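Local atomic coordinates of peroxisomal acyl-coenzyme A oxidase 1 (Arabidopsis thaliana, PDB entry 1W07), a protein that catalyses the FAD-dependent desaturation of long- and medium-chain acyl-CoAs to 2-trans-enoyl-CoAs in peroxisomes, passing the electrons to oxygen and releasing hydrogen peroxide. Residues T151-D156 and F162-P167; K500-F505 and Q513-D518; L552-Y557 and T594-N599. The protein carries 1 engineered substitution. All blocks are in the same frame, centred on the assembly; numbering follows the deposited sequence.

Contact 1. Residues T151-D156 and F162-P167; sequences TTATLD and FVIHTP. Engineered in segment 151-156: L155 (natural residue Phe).
The carbonyl oxygen of V163 is gripped from two sources: T154 N donates to it over 3.0 Å, from well above the carbonyl plane, and water 2 donates a hydrogen bond to it as well. The same water bonds to T152 OG1 and T154 OG1, so the two threonine hydroxyls on this face of the hairpin share one solvent molecule with the opposite strand. The return bond of the pair, V163 N to T154 O, is short at 2.7 Å and nearly straight. T152 and H165 form the next hydrogen-bonded pair, and T152 N meets H165 O in the carbonyl plane at 3.1 Å. Between these pairs, T152 O also receives the CA-H of I164.

A153, I164, L155 and F162 turn to the other face, where the contact is apolar. I164 CD1 comes within 3.5 Å of A153 CB. L155, an engineered replacement for phenylalanine, holds CG anti to the backbone N (chi1 179°), and L155 CD1 sits over the middle of the F162 ring, 4.1 Å from its centroid, as a CH-pi contact. The ring also runs beside the backbone, where F162 CD2 lies 3.6 Å from L155 N, while F204 packs against it edge-to-face.

At the open end of the hairpin, water 1 bridges T151 OG1 and T166 OG1, and E139 holds T151 OG1 in addition. Outside the hairpin, strand 185-194 bonds to the backbone of T151, A153 and L155, and D156 makes a salt bridge with R248. The chemistry thus divides by face: hydroxyls and water line the T152, T154, V163 side, whereas aliphatic and aromatic groups bury the other, as suits an antiparallel hairpin built into the larger sheet of the middle domain.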
ATOM      1  N   THR B 151     -17.951  21.772 -17.681  1.00 18.20           N
ATOM      2  CA  THR B 151     -18.365  23.098 -17.235  1.00 19.03           C
ATOM      3  C   THR B 151     -18.195  24.087 -18.390  1.00 22.18           C
ATOM      4  O   THR B 151     -17.201  24.050 -19.115  1.00 21.07           O
ATOM      5  CB  THR B 151     -17.548  23.552 -16.001  1.00 18.88           C
ATOM      6  OG1 THR B 151     -17.755  22.613 -14.940  1.00 17.73           O
ATOM      7  CG2 THR B 151     -18.004  24.953 -15.527  1.00 15.47           C
ATOM      8  N   THR B 152     -19.177  24.958 -18.577  1.00 20.98           N
ATOM      9  CA  THR B 152     -19.103  25.922 -19.661  1.00 22.09           C
ATOM     10  C   THR B 152     -19.024  27.361 -19.189  1.00 21.67           C
ATOM     11  O   THR B 152     -19.489  27.694 -18.103  1.00 22.34           O
ATOM     12  CB  THR B 152     -20.319  25.791 -20.605  1.00 17.37           C
ATOM     13  OG1 THR B 152     -21.520  25.970 -19.856  1.00 17.42           O
ATOM     14  CG2 THR B 152     -20.351  24.433 -21.239  1.00 15.38           C
ATOM     15  N   ALA B 153     -18.418  28.202 -20.025  1.00 24.67           N
ATOM     16  CA  ALA B 153     -18.289  29.627 -19.764  1.00 24.38           C
ATOM     17  C   ALA B 153     -18.695  30.335 -21.064  1.00 27.79           C
ATOM     18  O   ALA B 153     -17.885  30.479 -21.988  1.00 24.36           O
ATOM     19  CB  ALA B 153     -16.848  29.968 -19.380  1.00 23.75           C
ATOM     20  N   THR B 154     -19.954  30.760 -21.143  1.00 27.77           N
ATOM     21  CA  THR B 154     -20.469  31.421 -22.344  1.00 31.05           C
ATOM     22  C   THR B 154     -20.588  32.929 -22.158  1.00 30.76           C
ATOM     23  O   THR B 154     -21.216  33.404 -21.208  1.00 29.48           O
ATOM     24  CB  THR B 154     -21.855  30.857 -22.730  1.00 30.97           C
ATOM     25  OG1 THR B 154     -21.836  29.429 -22.595  1.00 33.01           O
ATOM     26  CG2 THR B 154     -22.203  31.221 -24.183  1.00 31.40           C
ATOM     27  N   LEU B 155     -19.986  33.687 -23.069  1.00 31.88           N
ATOM     28  CA  LEU B 155     -20.024  35.142 -22.976  1.00 33.00           C
ATOM     29  C   LEU B 155     -21.399  35.713 -23.293  1.00 31.90           C
ATOM     30  O   LEU B 155     -22.113  35.192 -24.148  1.00 27.79           O
ATOM     31  CB  LEU B 155     -18.999  35.765 -23.925  1.00 33.74           C
ATOM     32  CG  LEU B 155     -18.968  37.304 -23.931  1.00 38.18           C
ATOM     33  CD1 LEU B 155     -18.549  37.819 -22.554  1.00 35.77           C
ATOM     34  CD2 LEU B 155     -18.008  37.793 -25.004  1.00 36.20           C
ATOM     35  N   ASP B 156     -21.753  36.786 -22.593  1.00 33.95           N
ATOM     36  CA  ASP B 156     -23.026  37.475 -22.786  1.00 36.73           C
ATOM     37  C   ASP B 156     -22.693  38.924 -23.160  1.00 38.15           C
ATOM     38  O   ASP B 156     -22.552  39.776 -22.280  1.00 37.71           O
ATOM     39  CB  ASP B 156     -23.853  37.466 -21.494  1.00 36.01           C
ATOM     40  CG  ASP B 156     -25.239  38.054 -21.686  1.00 38.75           C
ATOM     41  OD1 ASP B 156     -25.378  38.976 -22.517  1.00 39.71           O
ATOM     42  OD2 ASP B 156     -26.186  37.609 -21.002  1.00 35.04           O
ATOM     43  N   PHE B 162     -19.546  36.627 -18.311  1.00 29.61           N
ATOM     44  CA  PHE B 162     -19.380  35.233 -18.701  1.00 28.05           C
ATOM     45  C   PHE B 162     -20.353  34.417 -17.865  1.00 27.57           C
ATOM     46  O   PHE B 162     -20.385  34.540 -16.645  1.00 32.36           O
ATOM     47  CB  PHE B 162     -17.952  34.752 -18.441  1.00 27.75           C
ATOM     48  CG  PHE B 162     -17.037  34.913 -19.617  1.00 25.75           C
ATOM     49  CD1 PHE B 162     -15.987  35.823 -19.590  1.00 25.47           C
ATOM     50  CD2 PHE B 162     -17.228  34.142 -20.755  1.00 26.34           C
ATOM     51  CE1 PHE B 162     -15.140  35.960 -20.682  1.00 23.27           C
ATOM     52  CE2 PHE B 162     -16.395  34.269 -21.847  1.00 25.96           C
ATOM     53  CZ  PHE B 162     -15.346  35.178 -21.815  1.00 26.11           C
ATOM     54  N   VAL B 163     -21.162  33.597 -18.525  1.00 28.09           N
ATOM     55  CA  VAL B 163     -22.122  32.762 -17.816  1.00 25.68           C
ATOM     56  C   VAL B 163     -21.506  31.386 -17.568  1.00 25.29           C
ATOM     57  O   VAL B 163     -21.387  30.580 -18.491  1.00 22.89           O
ATOM     58  CB  VAL B 163     -23.418  32.584 -18.628  1.00 27.79           C
ATOM     59  CG1 VAL B 163     -24.377  31.670 -17.884  1.00 24.82           C
ATOM     60  CG2 VAL B 163     -24.061  33.949 -18.902  1.00 26.93           C
ATOM     61  N   ILE B 164     -21.101  31.127 -16.323  1.00 25.62           N
ATOM     62  CA  ILE B 164     -20.505  29.838 -15.947  1.00 23.06           C
ATOM     63  C   ILE B 164     -21.642  28.901 -15.564  1.00 25.23           C
ATOM     64  O   ILE B 164     -22.487  29.264 -14.740  1.00 25.36           O
ATOM     65  CB  ILE B 164     -19.573  29.991 -14.731  1.00 24.65           C
ATOM     66  CG1 ILE B 164     -18.640  31.193 -14.933  1.00 23.94           C
ATOM     67  CG2 ILE B 164     -18.776  28.700 -14.508  1.00 24.46           C
ATOM     68  CD1 ILE B 164     -17.712  31.087 -16.157  1.00 27.77           C
ATOM     69  N   HIS B 165     -21.669  27.701 -16.146  1.00 24.14           N
ATOM     70  CA  HIS B 165     -22.742  26.763 -15.840  1.00 24.90           C
ATOM     71  C   HIS B 165     -22.299  25.303 -15.763  1.00 23.22           C
ATOM     72  O   HIS B 165     -21.362  24.881 -16.447  1.00 23.58           O
ATOM     73  CB  HIS B 165     -23.864  26.887 -16.879  1.00 24.95           C
ATOM     74  CG  HIS B 165     -25.119  26.155 -16.516  1.00 24.07           C
ATOM     75  ND1 HIS B 165     -25.846  26.441 -15.380  1.00 23.19           N
ATOM     76  CD2 HIS B 165     -25.780  25.151 -17.141  1.00 23.49           C
ATOM     77  CE1 HIS B 165     -26.904  25.650 -15.325  1.00 21.09           C
ATOM     78  NE2 HIS B 165     -26.886  24.854 -16.379  1.00 24.38           N
ATOM     79  N   THR B 166     -22.987  24.540 -14.919  1.00 22.82           N
ATOM     80  CA  THR B 166     -22.710  23.113 -14.743  1.00 24.53           C
ATOM     81  C   THR B 166     -23.815  22.350 -15.472  1.00 25.62           C
ATOM     82  O   THR B 166     -24.891  22.109 -14.914  1.00 22.59           O
ATOM     83  CB  THR B 166     -22.709  22.733 -13.244  1.00 22.81           C
ATOM     84  OG1 THR B 166     -21.758  23.554 -12.544  1.00 19.09           O
ATOM     85  CG2 THR B 166     -22.324  21.265 -13.070  1.00 24.49           C
ATOM     86  N   PRO B 167     -23.559  21.965 -16.733  1.00 24.83           N
ATOM     87  CA  PRO B 167     -24.505  21.231 -17.581  1.00 27.00           C
ATOM     88  C   PRO B 167     -25.195  20.047 -16.904  1.00 27.55           C
ATOM     89  O   PRO B 167     -26.425  19.977 -16.880  1.00 27.18           O
ATOM     90  CB  PRO B 167     -23.639  20.793 -18.758  1.00 28.85           C
ATOM     91  CG  PRO B 167     -22.669  21.905 -18.879  1.00 29.28           C
ATOM     92  CD  PRO B 167     -22.284  22.173 -17.440  1.00 26.60           C
TER
HETATM   93  O   HOH W   1     -19.065  22.679 -12.683  1.00 18.36           O
HETATM   94  O   HOH W   2     -22.115  28.582 -19.868  1.00 26.49           O

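Contact 2. Residues K500-F505 and Q513-D518; sequences KNLSKF and QELLAD
L515 pushes one methyl, CD1, into the end of helix 480-503, and this is where the contact is tight. L515 CD1 lies 3.5 Å from N501 CB and 3.8 Å from L502 CD2, the two leucine side chains sliding past each other in opposite directions. F505 is looser: its CZ rests 3.9 Å from E514 CG, the two side chains crossing at about a right angle, and F505 CE1 only grazes L515 CD1. With an alanine in place of F505, the E514 methylenes would probably lose their apolar neighbour and one flank of L515 would be less covered.

The polar side relies on solvent. Water 3 accepts from N501 ND2 and donates to D518 OD2, 2.6 Å away, so the two side chains are linked through the water, with no direct bond between them. K504 NZ secures the other end of the N501 amide, donating to N501 OD1 at 2.8 Å.

L515 marks the break between helix 508-514 and helix 516-538, closing the chain's reversal after helix 480-503. Behind this turn L502 leans on M439 of helix 427-443, while E514 and L515 also face the second subunit, L515 packing on its R590.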
ATOM      1  N   LYS B 500       9.128  -1.235 -33.679  1.00 25.43           N
ATOM      2  CA  LYS B 500       8.999  -2.249 -34.712  1.00 29.47           C
ATOM      3  C   LYS B 500       7.643  -2.943 -34.632  1.00 30.95           C
ATOM      4  O   LYS B 500       6.970  -3.133 -35.648  1.00 32.19           O
ATOM      5  CB  LYS B 500      10.117  -3.285 -34.586  1.00 31.74           C
ATOM      6  CG  LYS B 500      11.504  -2.731 -34.883  1.00 38.09           C
ATOM      7  CD  LYS B 500      12.605  -3.763 -34.663  1.00 40.13           C
ATOM      8  CE  LYS B 500      13.974  -3.160 -34.952  1.00 41.78           C
ATOM      9  NZ  LYS B 500      15.096  -4.008 -34.457  1.00 44.18           N
ATOM     10  N   ASN B 501       7.243  -3.330 -33.426  1.00 31.21           N
ATOM     11  CA  ASN B 501       5.962  -4.001 -33.254  1.00 29.06           C
ATOM     12  C   ASN B 501       4.816  -3.071 -33.628  1.00 30.37           C
ATOM     13  O   ASN B 501       3.771  -3.529 -34.084  1.00 31.24           O
ATOM     14  CB  ASN B 501       5.804  -4.501 -31.818  1.00 33.35           C
ATOM     15  CG  ASN B 501       6.776  -5.622 -31.500  1.00 36.48           C
ATOM     16  OD1 ASN B 501       7.023  -6.494 -32.338  1.00 36.67           O
ATOM     17  ND2 ASN B 501       7.325  -5.617 -30.297  1.00 35.20           N
ATOM     18  N   LEU B 502       5.022  -1.774 -33.429  1.00 26.78           N
ATOM     19  CA  LEU B 502       3.983  -0.822 -33.811  1.00 32.21           C
ATOM     20  C   LEU B 502       3.862  -0.798 -35.328  1.00 32.55           C
ATOM     21  O   LEU B 502       2.757  -0.925 -35.878  1.00 30.66           O
ATOM     22  CB  LEU B 502       4.330   0.594 -33.342  1.00 29.43           C
ATOM     23  CG  LEU B 502       4.252   0.961 -31.871  1.00 32.90           C
ATOM     24  CD1 LEU B 502       4.474   2.471 -31.753  1.00 28.52           C
ATOM     25  CD2 LEU B 502       2.890   0.573 -31.298  1.00 32.66           C
ATOM     26  N   SER B 503       4.997  -0.634 -36.010  1.00 32.64           N
ATOM     27  CA  SER B 503       5.043  -0.562 -37.469  1.00 36.64           C
ATOM     28  C   SER B 503       4.319  -1.700 -38.202  1.00 34.39           C
ATOM     29  O   SER B 503       4.015  -1.566 -39.379  1.00 35.86           O
ATOM     30  CB  SER B 503       6.499  -0.505 -37.965  1.00 34.87           C
ATOM     31  OG  SER B 503       7.134  -1.780 -37.899  1.00 35.46           O
ATOM     32  N   LYS B 504       4.045  -2.809 -37.519  1.00 34.65           N
ATOM     33  CA  LYS B 504       3.365  -3.910 -38.192  1.00 38.44           C
ATOM     34  C   LYS B 504       1.847  -3.902 -38.033  1.00 40.49           C
ATOM     35  O   LYS B 504       1.194  -4.943 -38.140  1.00 44.50           O
ATOM     36  CB  LYS B 504       3.930  -5.265 -37.750  1.00 37.55           C
ATOM     37  CG  LYS B 504       3.967  -5.510 -36.257  1.00 40.61           C
ATOM     38  CD  LYS B 504       4.843  -6.723 -35.960  1.00 39.69           C
ATOM     39  CE  LYS B 504       4.907  -7.046 -34.475  1.00 41.94           C
ATOM     40  NZ  LYS B 504       5.816  -8.200 -34.199  1.00 44.01           N
ATOM     41  N   PHE B 505       1.300  -2.718 -37.777  1.00 39.76           N
ATOM     42  CA  PHE B 505      -0.142  -2.528 -37.636  1.00 38.26           C
ATOM     43  C   PHE B 505      -0.564  -1.558 -38.729  1.00 40.33           C
ATOM     44  O   PHE B 505       0.162  -0.613 -39.041  1.00 41.59           O
ATOM     45  CB  PHE B 505      -0.499  -1.902 -36.278  1.00 35.17           C
ATOM     46  CG  PHE B 505      -0.518  -2.881 -35.136  1.00 33.26           C
ATOM     47  CD1 PHE B 505       0.657  -3.235 -34.479  1.00 28.84           C
ATOM     48  CD2 PHE B 505      -1.716  -3.459 -34.726  1.00 31.38           C
ATOM     49  CE1 PHE B 505       0.640  -4.147 -33.433  1.00 29.11           C
ATOM     50  CE2 PHE B 505      -1.747  -4.375 -33.680  1.00 28.21           C
ATOM     51  CZ  PHE B 505      -0.569  -4.722 -33.030  1.00 31.50           C
ATOM     52  N   GLN B 513      -2.494   1.252 -28.904  1.00 19.35           N
ATOM     53  CA  GLN B 513      -3.441   0.811 -27.881  1.00 20.43           C
ATOM     54  C   GLN B 513      -3.256  -0.659 -27.520  1.00 22.09           C
ATOM     55  O   GLN B 513      -3.396  -1.051 -26.357  1.00 19.62           O
ATOM     56  CB  GLN B 513      -4.882   1.046 -28.355  1.00 21.78           C
ATOM     57  CG  GLN B 513      -5.269   2.518 -28.468  1.00 24.24           C
ATOM     58  CD  GLN B 513      -4.965   3.318 -27.201  1.00 28.12           C
ATOM     59  OE1 GLN B 513      -5.300   2.903 -26.090  1.00 29.47           O
ATOM     60  NE2 GLN B 513      -4.343   4.481 -27.371  1.00 25.22           N
ATOM     61  N   GLU B 514      -2.948  -1.475 -28.522  1.00 19.98           N
ATOM     62  CA  GLU B 514      -2.729  -2.898 -28.309  1.00 19.94           C
ATOM     63  C   GLU B 514      -1.482  -3.136 -27.446  1.00 20.07           C
ATOM     64  O   GLU B 514      -1.481  -4.003 -26.572  1.00 20.84           O
ATOM     65  CB  GLU B 514      -2.559  -3.591 -29.665  1.00 22.18           C
ATOM     66  CG  GLU B 514      -2.430  -5.109 -29.615  1.00 25.23           C
ATOM     67  CD  GLU B 514      -3.629  -5.776 -28.967  1.00 24.60           C
ATOM     68  OE1 GLU B 514      -4.753  -5.271 -29.145  1.00 26.73           O
ATOM     69  OE2 GLU B 514      -3.448  -6.809 -28.286  1.00 32.08           O
ATOM     70  N   LEU B 515      -0.430  -2.358 -27.687  1.00 18.05           N
ATOM     71  CA  LEU B 515       0.820  -2.525 -26.959  1.00 19.29           C
ATOM     72  C   LEU B 515       1.022  -1.553 -25.792  1.00 18.70           C
ATOM     73  O   LEU B 515       2.159  -1.316 -25.369  1.00 20.49           O
ATOM     74  CB  LEU B 515       1.990  -2.408 -27.938  1.00 19.83           C
ATOM     75  CG  LEU B 515       1.949  -3.321 -29.173  1.00 19.06           C
ATOM     76  CD1 LEU B 515       3.128  -3.007 -30.058  1.00 21.93           C
ATOM     77  CD2 LEU B 515       1.993  -4.780 -28.765  1.00 22.59           C
ATOM     78  N   LEU B 516      -0.065  -1.005 -25.258  1.00 18.55           N
ATOM     79  CA  LEU B 516       0.032  -0.045 -24.155  1.00 19.37           C
ATOM     80  C   LEU B 516       0.917  -0.510 -23.015  1.00 18.36           C
ATOM     81  O   LEU B 516       1.765   0.249 -22.551  1.00 19.12           O
ATOM     82  CB  LEU B 516      -1.349   0.302 -23.586  1.00 21.30           C
ATOM     83  CG  LEU B 516      -2.188   1.365 -24.288  1.00 27.02           C
ATOM     84  CD1 LEU B 516      -3.339   1.752 -23.386  1.00 28.19           C
ATOM     85  CD2 LEU B 516      -1.353   2.597 -24.600  1.00 23.48           C
ATOM     86  N   ALA B 517       0.716  -1.744 -22.551  1.00 18.00           N
ATOM     87  CA  ALA B 517       1.503  -2.271 -21.444  1.00 18.17           C
ATOM     88  C   ALA B 517       2.996  -2.251 -21.793  1.00 17.76           C
ATOM     89  O   ALA B 517       3.826  -1.825 -20.990  1.00 18.42           O
ATOM     90  CB  ALA B 517       1.035  -3.715 -21.087  1.00 16.29           C
ATOM     91  N   ASP B 518       3.337  -2.690 -22.995  1.00 17.95           N
ATOM     92  CA  ASP B 518       4.738  -2.711 -23.414  1.00 19.88           C
ATOM     93  C   ASP B 518       5.326  -1.307 -23.481  1.00 18.37           C
ATOM     94  O   ASP B 518       6.492  -1.088 -23.137  1.00 15.41           O
ATOM     95  CB  ASP B 518       4.867  -3.372 -24.792  1.00 21.30           C
ATOM     96  CG  ASP B 518       4.592  -4.866 -24.763  1.00 28.49           C
ATOM     97  OD1 ASP B 518       3.775  -5.318 -23.934  1.00 29.18           O
ATOM     98  OD2 ASP B 518       5.184  -5.597 -25.585  1.00 34.14           O
TER
HETATM   99  O   HOH W   3       5.900  -4.360 -27.789  1.00 32.29           O

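Contact 3. Residues L552-Y557 and T594-N599; sequences LNNLCY and TQVRPN
Two helices of the C-terminal all-helical region, 548-566 and 579-596, come together here; N554 and V596 are the residues whose CA atoms lie nearest across the contact, 7.0 Å apart. V596 CG2 does the touching. It lies 3.7 Å from N554 CB and, more distantly, 4.4 Å from L555 CD2. With V596 CG1 anti to the backbone N (chi1 167°), CG2 falls beside that N and is the branch presented to the neighbouring helix; I558, one turn further along helix 548-566, packs on the same valine.

Beside this apolar spot the side chains of N554 and Q595 cross at about a right angle, their amide planes 89° apart. As modelled, N554 OD1 and Q595 OE1 approach to 3.5 Å, two acceptors that cannot bond each other. The nitrogens look to their own helices: Q595 NE2 bonds to S591 OG, and N554 ND2 makes a weak bond with Q551 OE1. No hydrogen bond therefore ties the two segments, which hold by van der Waals contact.

N599 bonds back to the helix in two ways. Its ND2 donates to Q595 O at 3.0 Å, lying in the plane of that carbonyl, and so takes the part a backbone N-H four residues on would play in a regular helix. N599 N instead bonds V596 O, 2.8 Å away and only three residues back. R597 forms salt bridges with D326 and E10.

L555 also packs on Y342 of helix 328-363 and F535 of helix 516-538. The arrangement is helix-helix packing, a buried valine set against the stem of a buried asparagine, within the helical C-terminal region of the acyl-CoA oxidase family.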
ATOM      1  N   LEU B 552      27.764   7.837  -0.687  1.00 15.88           N
ATOM      2  CA  LEU B 552      26.852   8.172  -1.778  1.00 19.07           C
ATOM      3  C   LEU B 552      27.111   7.223  -2.953  1.00 17.07           C
ATOM      4  O   LEU B 552      26.192   6.837  -3.683  1.00 18.46           O
ATOM      5  CB  LEU B 552      27.051   9.625  -2.223  1.00 19.03           C
ATOM      6  CG  LEU B 552      26.626  10.675  -1.191  1.00 19.11           C
ATOM      7  CD1 LEU B 552      26.931  12.073  -1.715  1.00 23.37           C
ATOM      8  CD2 LEU B 552      25.136  10.516  -0.897  1.00 18.17           C
ATOM      9  N   ASN B 553      28.372   6.837  -3.123  1.00 19.03           N
ATOM     10  CA  ASN B 553      28.755   5.921  -4.193  1.00 20.03           C
ATOM     11  C   ASN B 553      28.095   4.573  -3.925  1.00 19.04           C
ATOM     12  O   ASN B 553      27.548   3.943  -4.835  1.00 19.08           O
ATOM     13  CB  ASN B 553      30.277   5.765  -4.244  1.00 21.79           C
ATOM     14  CG  ASN B 553      30.739   4.997  -5.461  1.00 25.30           C
ATOM     15  OD1 ASN B 553      30.941   5.565  -6.534  1.00 30.44           O
ATOM     16  ND2 ASN B 553      30.885   3.689  -5.308  1.00 25.53           N
ATOM     17  N   ASN B 554      28.137   4.132  -2.672  1.00 16.38           N
ATOM     18  CA  ASN B 554      27.504   2.864  -2.303  1.00 17.50           C
ATOM     19  C   ASN B 554      26.017   2.888  -2.668  1.00 17.09           C
ATOM     20  O   ASN B 554      25.514   1.978  -3.309  1.00 15.29           O
ATOM     21  CB  ASN B 554      27.642   2.593  -0.787  1.00 20.32           C
ATOM     22  CG  ASN B 554      29.063   2.228  -0.359  1.00 24.74           C
ATOM     23  OD1 ASN B 554      29.825   1.625  -1.120  1.00 26.34           O
ATOM     24  ND2 ASN B 554      29.404   2.551   0.885  1.00 24.89           N
ATOM     25  N   LEU B 555      25.315   3.935  -2.242  1.00 18.39           N
ATOM     26  CA  LEU B 555      23.889   4.059  -2.514  1.00 17.10           C
ATOM     27  C   LEU B 555      23.619   4.156  -4.016  1.00 16.59           C
ATOM     28  O   LEU B 555      22.679   3.543  -4.526  1.00 16.32           O
ATOM     29  CB  LEU B 555      23.314   5.285  -1.792  1.00 17.64           C
ATOM     30  CG  LEU B 555      23.379   5.274  -0.258  1.00 17.71           C
ATOM     31  CD1 LEU B 555      22.833   6.602   0.308  1.00 15.84           C
ATOM     32  CD2 LEU B 555      22.589   4.067   0.262  1.00 17.36           C
ATOM     33  N   CYS B 556      24.450   4.914  -4.727  1.00 16.83           N
ATOM     34  CA  CYS B 556      24.287   5.068  -6.165  1.00 15.63           C
ATOM     35  C   CYS B 556      24.235   3.724  -6.859  1.00 16.06           C
ATOM     36  O   CYS B 556      23.336   3.480  -7.663  1.00 14.16           O
ATOM     37  CB  CYS B 556      25.430   5.893  -6.768  1.00 18.82           C
ATOM     38  SG  CYS B 556      25.406   6.030  -8.581  1.00 21.46           S
ATOM     39  N   TYR B 557      25.194   2.845  -6.565  1.00 15.30           N
ATOM     40  CA  TYR B 557      25.205   1.553  -7.229  1.00 15.62           C
ATOM     41  C   TYR B 557      24.220   0.543  -6.672  1.00 14.94           C
ATOM     42  O   TYR B 557      23.869  -0.423  -7.356  1.00 16.87           O
ATOM     43  CB  TYR B 557      26.634   0.997  -7.299  1.00 16.51           C
ATOM     44  CG  TYR B 557      27.482   1.823  -8.230  1.00 19.69           C
ATOM     45  CD1 TYR B 557      28.205   2.918  -7.754  1.00 18.21           C
ATOM     46  CD2 TYR B 557      27.463   1.595  -9.608  1.00 20.43           C
ATOM     47  CE1 TYR B 557      28.875   3.771  -8.631  1.00 25.29           C
ATOM     48  CE2 TYR B 557      28.133   2.445 -10.487  1.00 21.83           C
ATOM     49  CZ  TYR B 557      28.827   3.527  -9.999  1.00 23.04           C
ATOM     50  OH  TYR B 557      29.420   4.393 -10.891  1.00 24.81           O
ATOM     51  N   THR B 594      26.162  -5.023   2.901  1.00 18.71           N
ATOM     52  CA  THR B 594      27.050  -5.223   4.042  1.00 14.99           C
ATOM     53  C   THR B 594      27.869  -3.975   4.331  1.00 16.05           C
ATOM     54  O   THR B 594      28.163  -3.679   5.482  1.00 13.49           O
ATOM     55  CB  THR B 594      27.988  -6.401   3.782  1.00 15.41           C
ATOM     56  OG1 THR B 594      27.198  -7.586   3.634  1.00 17.12           O
ATOM     57  CG2 THR B 594      28.997  -6.587   4.941  1.00 16.32           C
ATOM     58  N   GLN B 595      28.243  -3.243   3.285  1.00 15.20           N
ATOM     59  CA  GLN B 595      29.020  -2.028   3.477  1.00 17.73           C
ATOM     60  C   GLN B 595      28.163  -0.888   4.019  1.00 19.48           C
ATOM     61  O   GLN B 595      28.623  -0.074   4.822  1.00 18.78           O
ATOM     62  CB  GLN B 595      29.670  -1.600   2.162  1.00 20.47           C
ATOM     63  CG  GLN B 595      30.803  -2.508   1.740  1.00 27.59           C
ATOM     64  CD  GLN B 595      31.289  -2.236   0.335  1.00 30.10           C
ATOM     65  OE1 GLN B 595      31.715  -1.128   0.016  1.00 35.27           O
ATOM     66  NE2 GLN B 595      31.231  -3.254  -0.514  1.00 33.38           N
ATOM     67  N   VAL B 596      26.908  -0.826   3.591  1.00 18.84           N
ATOM     68  CA  VAL B 596      26.016   0.239   4.036  1.00 18.78           C
ATOM     69  C   VAL B 596      25.458  -0.003   5.429  1.00 14.87           C
ATOM     70  O   VAL B 596      25.154   0.949   6.153  1.00 15.90           O
ATOM     71  CB  VAL B 596      24.860   0.430   3.022  1.00 19.16           C
ATOM     72  CG1 VAL B 596      23.742   1.301   3.619  1.00 20.05           C
ATOM     73  CG2 VAL B 596      25.418   1.070   1.771  1.00 20.19           C
ATOM     74  N   ARG B 597      25.335  -1.274   5.803  1.00 15.66           N
ATOM     75  CA  ARG B 597      24.794  -1.659   7.111  1.00 16.05           C
ATOM     76  C   ARG B 597      25.242  -0.823   8.309  1.00 17.15           C
ATOM     77  O   ARG B 597      24.407  -0.322   9.068  1.00 16.73           O
ATOM     78  CB  ARG B 597      25.097  -3.135   7.384  1.00 17.37           C
ATOM     79  CG  ARG B 597      24.939  -3.576   8.858  1.00 15.20           C
ATOM     80  CD  ARG B 597      23.530  -3.390   9.378  1.00 18.43           C
ATOM     81  NE  ARG B 597      23.442  -3.743  10.799  1.00 19.09           N
ATOM     82  CZ  ARG B 597      23.560  -2.873  11.796  1.00 20.48           C
ATOM     83  NH1 ARG B 597      23.758  -1.583  11.542  1.00 17.80           N
ATOM     84  NH2 ARG B 597      23.467  -3.293  13.047  1.00 17.00           N
ATOM     85  N   PRO B 598      26.569  -0.674   8.507  1.00 16.69           N
ATOM     86  CA  PRO B 598      27.057   0.109   9.640  1.00 15.57           C
ATOM     87  C   PRO B 598      26.799   1.604   9.512  1.00 15.93           C
ATOM     88  O   PRO B 598      26.823   2.344  10.502  1.00 16.85           O
ATOM     89  CB  PRO B 598      28.543  -0.256   9.702  1.00 18.78           C
ATOM     90  CG  PRO B 598      28.890  -0.498   8.253  1.00 20.85           C
ATOM     91  CD  PRO B 598      27.687  -1.269   7.746  1.00 20.50           C
ATOM     92  N   ASN B 599      26.526   2.035   8.285  1.00 14.89           N
ATOM     93  CA  ASN B 599      26.250   3.437   8.007  1.00 15.77           C
ATOM     94  C   ASN B 599      24.770   3.782   7.968  1.00 13.74           C
ATOM     95  O   ASN B 599      24.424   4.958   7.933  1.00 14.20           O
ATOM     96  CB  ASN B 599      26.874   3.818   6.663  1.00 16.82           C
ATOM     97  CG  ASN B 599      28.369   3.698   6.682  1.00 18.47           C
ATOM     98  OD1 ASN B 599      29.058   4.536   7.258  1.00 16.55           O
ATOM     99  ND2 ASN B 599      28.884   2.640   6.072  1.00 15.19           N
TER

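Overall arrangement
The three contacts follow one another along the chain and none touches another within the subunit. Contact 1 belongs to the beta middle domain; contacts 2 and 3 lie in the C-terminal helical region, their centres about 40 Å apart. The centre of contact 1 lies about 41 Å from that of contact 2 and about 58 Å from that of contact 3, across the chain's centre from the latter. Contacts 1 and 2 stand off the cofactor: the side chains of T151 and L515 are about 11 and 12 Å from a bound FAD. The side chain of V596 is about 12 Å from that of Q330, which binds FAD. In the dimer, T594 of contact 3 packs on E514 of contact 2 in the second subunit.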